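Local coordinates for protein DNA primase (Aquifex aeolicus, PDB 2AU3) that probably synthesises the short RNA primers from which DNA polymerase starts during DNA replication, at residues Y253-R265 against P329-R342. Residues are numbered along the deposited sequence; the frame is centred on the assembly and turned at random.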
ATOM      1  N   TYR A 253      -7.414  -3.201  -2.696  1.00 19.11           N
ATOM      2  CA  TYR A 253      -6.068  -3.682  -3.028  1.00 19.89           C
ATOM      3  C   TYR A 253      -6.005  -4.327  -4.425  1.00 18.43           C
ATOM      4  O   TYR A 253      -5.002  -4.188  -5.122  1.00 17.54           O
ATOM      5  CB  TYR A 253      -5.592  -4.702  -1.972  1.00 21.30           C
ATOM      6  CG  TYR A 253      -6.252  -6.041  -2.106  0.70 25.39           C
ATOM      7  CD1 TYR A 253      -5.678  -7.051  -2.880  0.70 29.16           C
ATOM      8  CD2 TYR A 253      -7.480  -6.293  -1.497  0.70 31.61           C
ATOM      9  CE1 TYR A 253      -6.305  -8.268  -3.042  0.70 32.91           C
ATOM     10  CE2 TYR A 253      -8.117  -7.519  -1.650  0.70 34.30           C
ATOM     11  CZ  TYR A 253      -7.514  -8.502  -2.418  0.70 34.83           C
ATOM     12  OH  TYR A 253      -8.122  -9.723  -2.585  0.70 38.73           O
ATOM     13  N   PHE A 254      -7.044  -5.074  -4.795  1.00 17.20           N
ATOM     14  CA  PHE A 254      -7.036  -5.812  -6.055  1.00 17.88           C
ATOM     15  C   PHE A 254      -7.063  -4.819  -7.216  1.00 16.83           C
ATOM     16  O   PHE A 254      -6.332  -4.975  -8.156  1.00 15.65           O
ATOM     17  CB  PHE A 254      -8.216  -6.816  -6.139  1.00 18.56           C
ATOM     18  CG  PHE A 254      -8.404  -7.422  -7.491  0.70 20.47           C
ATOM     19  CD1 PHE A 254      -7.549  -8.419  -7.951  0.70 22.71           C
ATOM     20  CD2 PHE A 254      -9.443  -6.985  -8.322  0.70 23.73           C
ATOM     21  CE1 PHE A 254      -7.717  -8.974  -9.208  0.70 25.54           C
ATOM     22  CE2 PHE A 254      -9.618  -7.530  -9.589  0.70 24.32           C
ATOM     23  CZ  PHE A 254      -8.757  -8.524 -10.036  0.70 24.21           C
ATOM     24  N   ASP A 255      -7.875  -3.774  -7.129  1.00 16.47           N
ATOM     25  CA  ASP A 255      -7.860  -2.748  -8.191  1.00 16.93           C
ATOM     26  C   ASP A 255      -6.486  -2.109  -8.287  1.00 15.26           C
ATOM     27  O   ASP A 255      -6.049  -1.756  -9.363  1.00 14.73           O
ATOM     28  CB  ASP A 255      -8.881  -1.637  -7.912  1.00 17.70           C
ATOM     29  CG  ASP A 255     -10.200  -2.166  -7.401  1.00 22.27           C
ATOM     30  OD1 ASP A 255     -10.999  -2.642  -8.227  1.00 24.08           O
ATOM     31  OD2 ASP A 255     -10.526  -2.133  -6.181  1.00 28.99           O
ATOM     32  N   LEU A 256      -5.829  -1.906  -7.143  1.00 14.50           N
ATOM     33  CA  LEU A 256      -4.555  -1.233  -7.164  1.00 14.82           C
ATOM     34  C   LEU A 256      -3.520  -2.150  -7.821  1.00 14.67           C
ATOM     35  O   LEU A 256      -2.745  -1.719  -8.677  1.00 14.37           O
ATOM     36  CB  LEU A 256      -4.087  -0.851  -5.737  1.00 14.45           C
ATOM     37  CG  LEU A 256      -2.791  -0.014  -5.655  1.00 15.38           C
ATOM     38  CD1 LEU A 256      -2.891   0.946  -4.462  1.00 15.37           C
ATOM     39  CD2 LEU A 256      -1.509  -0.859  -5.530  1.00 16.15           C
ATOM     40  N   LEU A 257      -3.517  -3.423  -7.405  1.00 14.96           N
ATOM     41  CA  LEU A 257      -2.540  -4.373  -7.899  1.00 14.58           C
ATOM     42  C   LEU A 257      -2.671  -4.546  -9.400  1.00 15.43           C
ATOM     43  O   LEU A 257      -1.662  -4.695 -10.097  1.00 15.93           O
ATOM     44  CB  LEU A 257      -2.698  -5.702  -7.194  1.00 16.17           C
ATOM     45  CG  LEU A 257      -2.342  -5.624  -5.717  1.00 15.46           C
ATOM     46  CD1 LEU A 257      -2.590  -6.957  -5.061  1.00 16.80           C
ATOM     47  CD2 LEU A 257      -0.887  -5.209  -5.604  1.00 12.14           C
ATOM     48  N   ARG A 258      -3.911  -4.485  -9.891  1.00 15.08           N
ATOM     49  CA  ARG A 258      -4.202  -4.563 -11.314  1.00 14.94           C
ATOM     50  C   ARG A 258      -3.680  -3.362 -12.076  1.00 14.98           C
ATOM     51  O   ARG A 258      -3.060  -3.526 -13.113  1.00 14.23           O
ATOM     52  CB  ARG A 258      -5.713  -4.682 -11.560  1.00 15.19           C
ATOM     53  CG  ARG A 258      -6.252  -6.079 -11.331  1.00 18.56           C
ATOM     54  CD  ARG A 258      -5.769  -7.099 -12.361  1.00 20.15           C
ATOM     55  NE  ARG A 258      -6.499  -6.921 -13.609  1.00 20.67           N
ATOM     56  CZ  ARG A 258      -5.941  -6.716 -14.796  1.00 20.77           C
ATOM     57  NH1 ARG A 258      -4.632  -6.674 -14.939  1.00 24.45           N
ATOM     58  NH2 ARG A 258      -6.701  -6.560 -15.851  1.00 22.97           N
ATOM     59  N   LEU A 259      -3.973  -2.152 -11.596  1.00 13.58           N
ATOM     60  CA  LEU A 259      -3.459  -0.943 -12.270  1.00 14.16           C
ATOM     61  C   LEU A 259      -1.924  -0.941 -12.304  1.00 14.27           C
ATOM     62  O   LEU A 259      -1.297  -0.689 -13.355  1.00 13.53           O
ATOM     63  CB  LEU A 259      -4.027   0.327 -11.604  1.00 14.91           C
ATOM     64  CG  LEU A 259      -5.240   0.992 -12.287  1.00 15.28           C
ATOM     65  CD1 LEU A 259      -6.475   0.097 -12.247  1.00 13.95           C
ATOM     66  CD2 LEU A 259      -5.535   2.334 -11.582  1.00 11.74           C
ATOM     67  N   PHE A 260      -1.305  -1.300 -11.173  1.00 15.25           N
ATOM     68  CA  PHE A 260       0.169  -1.432 -11.102  1.00 15.63           C
ATOM     69  C   PHE A 260       0.680  -2.513 -12.082  1.00 15.57           C
ATOM     70  O   PHE A 260       1.731  -2.340 -12.700  1.00 16.21           O
ATOM     71  CB  PHE A 260       0.612  -1.831  -9.699  1.00 16.06           C
ATOM     72  CG  PHE A 260       1.438  -0.815  -9.019  1.00 19.91           C
ATOM     73  CD1 PHE A 260       0.833   0.164  -8.242  1.00 22.65           C
ATOM     74  CD2 PHE A 260       2.808  -0.816  -9.157  1.00 21.80           C
ATOM     75  CE1 PHE A 260       1.613   1.121  -7.622  1.00 24.10           C
ATOM     76  CE2 PHE A 260       3.584   0.131  -8.526  1.00 22.84           C
ATOM     77  CZ  PHE A 260       2.975   1.094  -7.754  1.00 18.89           C
ATOM     78  N   SER A 261      -0.050  -3.613 -12.206  1.00 15.91           N
ATOM     79  CA  SER A 261       0.257  -4.646 -13.209  1.00 16.98           C
ATOM     80  C   SER A 261       0.259  -4.086 -14.619  1.00 18.33           C
ATOM     81  O   SER A 261       0.946  -4.600 -15.504  1.00 19.05           O
ATOM     82  CB  SER A 261      -0.725  -5.817 -13.102  1.00 18.10           C
ATOM     83  OG  SER A 261      -0.560  -6.512 -11.866  1.00 19.68           O
ATOM     84  N   GLU A 262      -0.499  -3.021 -14.842  1.00 17.91           N
ATOM     85  CA  GLU A 262      -0.610  -2.462 -16.178  1.00 18.61           C
ATOM     86  C   GLU A 262       0.262  -1.218 -16.325  1.00 19.34           C
ATOM     87  O   GLU A 262       0.127  -0.471 -17.292  1.00 21.22           O
ATOM     88  CB  GLU A 262      -2.082  -2.135 -16.483  1.00 19.61           C
ATOM     89  CG  GLU A 262      -3.037  -3.330 -16.393  1.00 19.75           C
ATOM     90  CD  GLU A 262      -2.783  -4.409 -17.446  1.00 25.56           C
ATOM     91  OE1 GLU A 262      -2.100  -4.117 -18.442  1.00 25.02           O
ATOM     92  OE2 GLU A 262      -3.266  -5.563 -17.263  1.00 26.90           O
ATOM     93  N   GLY A 263       1.161  -0.996 -15.363  1.00 18.29           N
ATOM     94  CA  GLY A 263       2.065   0.145 -15.392  1.00 18.97           C
ATOM     95  C   GLY A 263       1.450   1.496 -14.985  1.00 18.19           C
ATOM     96  O   GLY A 263       1.978   2.554 -15.311  1.00 20.00           O
ATOM     97  N   ILE A 264       0.334   1.468 -14.277  1.00 17.21           N
ATOM     98  CA  ILE A 264      -0.273   2.691 -13.789  1.00 14.69           C
ATOM     99  C   ILE A 264       0.049   2.709 -12.300  1.00 14.76           C
ATOM    100  O   ILE A 264      -0.567   1.975 -11.524  1.00 15.11           O
ATOM    101  CB  ILE A 264      -1.791   2.657 -14.029  1.00 15.75           C
ATOM    102  CG1 ILE A 264      -2.092   2.824 -15.516  1.00 14.32           C
ATOM    103  CG2 ILE A 264      -2.486   3.842 -13.316  1.00 12.78           C
ATOM    104  CD1 ILE A 264      -3.569   2.566 -15.854  1.00 15.29           C
ATOM    105  N   ARG A 265       1.035   3.503 -11.901  1.00 11.52           N
ATOM    106  CA  ARG A 265       1.684   3.243 -10.615  1.00 13.07           C
ATOM    107  C   ARG A 265       1.471   4.339  -9.569  1.00 13.03           C
ATOM    108  O   ARG A 265       1.899   4.194  -8.418  1.00 12.29           O
ATOM    109  CB  ARG A 265       3.171   3.029 -10.830  1.00 12.35           C
ATOM    110  CG  ARG A 265       3.533   1.814 -11.695  1.00 16.22           C
ATOM    111  CD  ARG A 265       5.029   1.731 -11.880  1.00 20.75           C
ATOM    112  NE  ARG A 265       5.464   0.595 -12.685  1.00 22.99           N
ATOM    113  CZ  ARG A 265       5.986   0.711 -13.886  1.00 23.16           C
ATOM    114  NH1 ARG A 265       6.102   1.903 -14.443  1.00 24.22           N
ATOM    115  NH2 ARG A 265       6.406  -0.369 -14.531  1.00 25.98           N
ATOM    116  N   PRO A 329     -12.394  -1.434 -12.606  1.00 19.01           N
ATOM    117  CA  PRO A 329     -11.127  -1.245 -13.318  1.00 18.08           C
ATOM    118  C   PRO A 329     -10.606  -2.503 -14.040  1.00 18.18           C
ATOM    119  O   PRO A 329     -10.160  -2.392 -15.168  1.00 17.14           O
ATOM    120  CB  PRO A 329     -10.166  -0.801 -12.208  1.00 17.87           C
ATOM    121  CG  PRO A 329     -11.047  -0.057 -11.264  1.00 18.07           C
ATOM    122  CD  PRO A 329     -12.385  -0.778 -11.282  1.00 18.21           C
ATOM    123  N   ASP A 330     -10.667  -3.663 -13.387  1.00 18.24           N
ATOM    124  CA  ASP A 330     -10.173  -4.919 -13.933  1.00 19.15           C
ATOM    125  C   ASP A 330     -10.845  -5.262 -15.285  1.00 18.97           C
ATOM    126  O   ASP A 330     -10.160  -5.512 -16.274  1.00 17.61           O
ATOM    127  CB  ASP A 330     -10.446  -6.021 -12.909  1.00 19.01           C
ATOM    128  CG  ASP A 330     -10.200  -7.378 -13.444  1.00 23.25           C
ATOM    129  OD1 ASP A 330      -9.152  -7.603 -14.127  1.00 23.41           O
ATOM    130  OD2 ASP A 330     -11.003  -8.301 -13.220  1.00 24.51           O
ATOM    131  N   GLU A 331     -12.181  -5.230 -15.311  1.00 18.57           N
ATOM    132  CA  GLU A 331     -12.961  -5.567 -16.510  1.00 19.00           C
ATOM    133  C   GLU A 331     -12.791  -4.533 -17.607  1.00 17.77           C
ATOM    134  O   GLU A 331     -12.729  -4.875 -18.792  1.00 17.31           O
ATOM    135  CB  GLU A 331     -14.449  -5.723 -16.153  1.00 19.46           C
ATOM    136  CG  GLU A 331     -14.754  -6.922 -15.243  1.00 23.91           C
ATOM    137  CD  GLU A 331     -14.581  -8.277 -15.930  1.00 31.78           C
ATOM    138  OE1 GLU A 331     -14.167  -8.328 -17.123  1.00 33.37           O
ATOM    139  OE2 GLU A 331     -14.835  -9.315 -15.258  1.00 34.97           O
ATOM    140  N   PHE A 332     -12.742  -3.256 -17.217  1.00 16.99           N
ATOM    141  CA  PHE A 332     -12.442  -2.200 -18.189  1.00 15.96           C
ATOM    142  C   PHE A 332     -11.096  -2.435 -18.888  1.00 15.70           C
ATOM    143  O   PHE A 332     -11.001  -2.406 -20.122  1.00 15.02           O
ATOM    144  CB  PHE A 332     -12.491  -0.800 -17.567  1.00 15.39           C
ATOM    145  CG  PHE A 332     -12.419   0.303 -18.599  1.00 15.70           C
ATOM    146  CD1 PHE A 332     -13.570   0.882 -19.104  1.00 14.54           C
ATOM    147  CD2 PHE A 332     -11.200   0.702 -19.114  1.00 15.04           C
ATOM    148  CE1 PHE A 332     -13.501   1.878 -20.068  1.00 15.80           C
ATOM    149  CE2 PHE A 332     -11.117   1.670 -20.075  1.00 12.55           C
ATOM    150  CZ  PHE A 332     -12.267   2.278 -20.554  1.00 16.63           C
ATOM    151  N   ILE A 333     -10.061  -2.694 -18.098  1.00 15.18           N
ATOM    152  CA  ILE A 333      -8.735  -2.976 -18.666  1.00 14.79           C
ATOM    153  C   ILE A 333      -8.759  -4.205 -19.540  1.00 14.73           C
ATOM    154  O   ILE A 333      -8.174  -4.196 -20.641  1.00 14.44           O
ATOM    155  CB  ILE A 333      -7.670  -3.170 -17.558  1.00 13.95           C
ATOM    156  CG1 ILE A 333      -7.333  -1.836 -16.897  1.00 14.84           C
ATOM    157  CG2 ILE A 333      -6.373  -3.804 -18.154  1.00 14.53           C
ATOM    158  CD1 ILE A 333      -6.657  -2.019 -15.491  1.00 15.09           C
ATOM    159  N   LYS A 334      -9.446  -5.268 -19.098  1.00 15.09           N
ATOM    160  CA  LYS A 334      -9.471  -6.486 -19.927  1.00 15.71           C
ATOM    161  C   LYS A 334     -10.095  -6.252 -21.304  1.00 15.16           C
ATOM    162  O   LYS A 334      -9.602  -6.776 -22.300  1.00 14.32           O
ATOM    163  CB  LYS A 334     -10.135  -7.659 -19.217  1.00 16.98           C
ATOM    164  CG  LYS A 334      -9.185  -8.350 -18.183  1.00 19.35           C
ATOM    165  CD  LYS A 334      -9.730  -9.663 -17.617  1.00 26.64           C
ATOM    166  CE  LYS A 334     -11.119  -9.525 -17.037  1.00 28.74           C
ATOM    167  NZ  LYS A 334     -11.091  -8.869 -15.695  1.00 32.32           N
ATOM    168  N   GLU A 335     -11.163  -5.453 -21.357  1.00 14.37           N
ATOM    169  CA  GLU A 335     -11.921  -5.289 -22.606  1.00 14.47           C
ATOM    170  C   GLU A 335     -11.302  -4.233 -23.516  1.00 15.27           C
ATOM    171  O   GLU A 335     -11.213  -4.407 -24.738  1.00 13.79           O
ATOM    172  CB  GLU A 335     -13.400  -4.959 -22.332  1.00 14.52           C
ATOM    173  CG  GLU A 335     -14.198  -4.716 -23.605  1.00 16.65           C
ATOM    174  CD  GLU A 335     -15.711  -4.749 -23.415  1.00 18.73           C
ATOM    175  OE1 GLU A 335     -16.181  -4.973 -22.281  1.00 18.61           O
ATOM    176  OE2 GLU A 335     -16.432  -4.549 -24.420  1.00 20.54           O
ATOM    177  N   PHE A 336     -10.869  -3.135 -22.908  1.00 15.89           N
ATOM    178  CA  PHE A 336     -10.414  -1.967 -23.666  1.00 16.64           C
ATOM    179  C   PHE A 336      -8.895  -1.715 -23.625  1.00 16.15           C
ATOM    180  O   PHE A 336      -8.373  -0.945 -24.421  1.00 16.83           O
ATOM    181  CB  PHE A 336     -11.197  -0.733 -23.193  1.00 16.69           C
ATOM    182  CG  PHE A 336     -12.712  -0.899 -23.297  1.00 17.28           C
ATOM    183  CD1 PHE A 336     -13.323  -0.946 -24.543  1.00 17.28           C
ATOM    184  CD2 PHE A 336     -13.509  -1.015 -22.151  1.00 19.07           C
ATOM    185  CE1 PHE A 336     -14.717  -1.096 -24.661  1.00 17.71           C
ATOM    186  CE2 PHE A 336     -14.906  -1.149 -22.248  1.00 18.43           C
ATOM    187  CZ  PHE A 336     -15.510  -1.191 -23.528  1.00 18.17           C
ATOM    188  N   GLY A 337      -8.196  -2.336 -22.687  1.00 16.12           N
ATOM    189  CA  GLY A 337      -6.733  -2.182 -22.606  1.00 16.53           C
ATOM    190  C   GLY A 337      -6.275  -1.066 -21.669  1.00 17.14           C
ATOM    191  O   GLY A 337      -6.977  -0.061 -21.474  1.00 16.28           O
ATOM    192  N   LYS A 338      -5.078  -1.238 -21.108  1.00 17.25           N
ATOM    193  CA  LYS A 338      -4.502  -0.279 -20.169  1.00 17.32           C
ATOM    194  C   LYS A 338      -4.416   1.137 -20.705  1.00 16.98           C
ATOM    195  O   LYS A 338      -4.539   2.078 -19.960  1.00 16.50           O
ATOM    196  CB  LYS A 338      -3.095  -0.759 -19.704  1.00 18.49           C
ATOM    197  CG  LYS A 338      -2.038  -0.718 -20.796  1.00 17.30           C
ATOM    198  CD  LYS A 338      -0.677  -1.245 -20.331  1.00 27.15           C
ATOM    199  CE  LYS A 338       0.272  -1.514 -21.509  1.00 28.92           C
ATOM    200  NZ  LYS A 338       1.194  -2.669 -21.217  1.00 31.63           N
ATOM    201  N   GLU A 339      -4.173   1.297 -22.000  1.00 18.79           N
ATOM    202  CA  GLU A 339      -3.962   2.635 -22.534  1.00 19.54           C
ATOM    203  C   GLU A 339      -5.278   3.410 -22.592  1.00 19.07           C
ATOM    204  O   GLU A 339      -5.317   4.604 -22.294  1.00 17.68           O
ATOM    205  CB  GLU A 339      -3.254   2.583 -23.895  1.00 20.63           C
ATOM    206  CG  GLU A 339      -2.869   3.962 -24.439  1.00 25.50           C
ATOM    207  CD  GLU A 339      -2.090   4.819 -23.439  1.00 27.30           C
ATOM    208  OE1 GLU A 339      -1.097   4.314 -22.831  1.00 29.81           O
ATOM    209  OE2 GLU A 339      -2.474   5.995 -23.265  1.00 28.39           O
ATOM    210  N   GLU A 340      -6.367   2.728 -22.949  1.00 18.56           N
ATOM    211  CA  GLU A 340      -7.674   3.360 -22.896  1.00 17.80           C
ATOM    212  C   GLU A 340      -8.041   3.794 -21.477  1.00 17.02           C
ATOM    213  O   GLU A 340      -8.665   4.817 -21.308  1.00 17.59           O
ATOM    214  CB  GLU A 340      -8.762   2.457 -23.471  1.00 19.18           C
ATOM    215  CG  GLU A 340     -10.055   3.192 -23.850  1.00 19.78           C
ATOM    216  CD  GLU A 340      -9.810   4.487 -24.624  1.00 21.52           C
ATOM    217  OE1 GLU A 340      -8.909   4.530 -25.482  1.00 22.52           O
ATOM    218  OE2 GLU A 340     -10.514   5.472 -24.370  1.00 22.15           O
ATOM    219  N   LEU A 341      -7.659   3.022 -20.453  1.00 16.15           N
ATOM    220  CA  LEU A 341      -7.939   3.465 -19.088  1.00 15.66           C
ATOM    221  C   LEU A 341      -7.164   4.757 -18.764  1.00 15.71           C
ATOM    222  O   LEU A 341      -7.708   5.679 -18.168  1.00 16.25           O
ATOM    223  CB  LEU A 341      -7.642   2.371 -18.060  1.00 14.48           C
ATOM    224  CG  LEU A 341      -7.860   2.777 -16.611  1.00 14.03           C
ATOM    225  CD1 LEU A 341      -9.329   3.222 -16.394  1.00 11.93           C
ATOM    226  CD2 LEU A 341      -7.460   1.656 -15.592  1.00 15.81           C
ATOM    227  N   ARG A 342      -5.906   4.817 -19.177  1.00 16.99           N
ATOM    228  CA  ARG A 342      -5.102   6.033 -19.024  1.00 17.77           C
ATOM    229  C   ARG A 342      -5.789   7.210 -19.708  1.00 17.86           C
ATOM    230  O   ARG A 342      -5.906   8.311 -19.125  1.00 15.44           O
ATOM    231  CB  ARG A 342      -3.711   5.840 -19.622  1.00 18.78           C
ATOM    232  CG  ARG A 342      -2.685   5.222 -18.710  0.50 23.06           C
ATOM    233  CD  ARG A 342      -1.230   5.466 -19.148  0.50 30.17           C
ATOM    234  NE  ARG A 342      -0.372   4.375 -18.704  0.50 38.86           N
ATOM    235  CZ  ARG A 342       0.958   4.345 -18.817  0.50 45.01           C
ATOM    236  NH1 ARG A 342       1.624   5.369 -19.352  0.50 47.44           N
ATOM    237  NH2 ARG A 342       1.626   3.285 -18.378  0.50 45.75           N
TER
HETATM  238  O   HOH W   1     -10.985  -4.038 -10.347  1.00 30.33           O
HETATM  239  O   HOH W   2      -3.882  -3.750 -21.326  1.00 19.61           O
HETATM  240  O   HOH W   3       4.045   3.497 -16.816  1.00 34.66           O
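Leu259 pushes CD1 into an apolar pocket made by Pro329, Ile333 and Leu341, the last met at about a right angle with CD2 3.8 Å from Leu259 CD1. Ile264 brings CD1 against Leu341 CD2, and Ile248 of the central strand 247-249 touches both Leu259 and Ile264, which makes this the tightly packed, buried part of the contact. Beside it runs a charged layer. Bends in the Arg258 chain at chi2 and chi3 (-68° and -77°) bring its guanidinium round to lie between Asp330 and Glu262. Its NE bonds Asp330 OD1 at 2.8 Å; the oxygen is met on its anti side, out of the carboxylate plane, and a weak bond from NH2 reaches it too. Arg258 NH1 holds the anti lone pair of Glu262 OE2 at 2.9 Å, and Ile333 CG2 lies against Arg258 NH2 and Glu262 OE2. An alanine in place of Arg258 would probably leave the carboxylates of Asp330 and Glu262 without their shared cation and free to turn. Phe254 brings CE2 to 3.7 Å from Asp330 CB, its ring plane steep to the carboxylate. At the start of the two helices a water links Asp255 OD1 to Asp330 N; Asp255 lies close to Glu251 and Pro329 to Asp295, both predicted magnesium ligands.

Toward solvent the fit loosens. The exposed Lys338 lays its CB against Glu262 CB at 3.6 Å, but Lys338 NZ stays 4.5 Å from Glu262 OE1, beyond a salt bridge. At Gly263, C-prime of a Schellman motif, a water bridges the carbonyl O to Arg342 NH2, weakly on the arginine side. The axes of helices 253-261 and 329-336 approach to 9.9 Å, 28° from parallel, and the two pack beside the mainly parallel sheet of the Toprim fold.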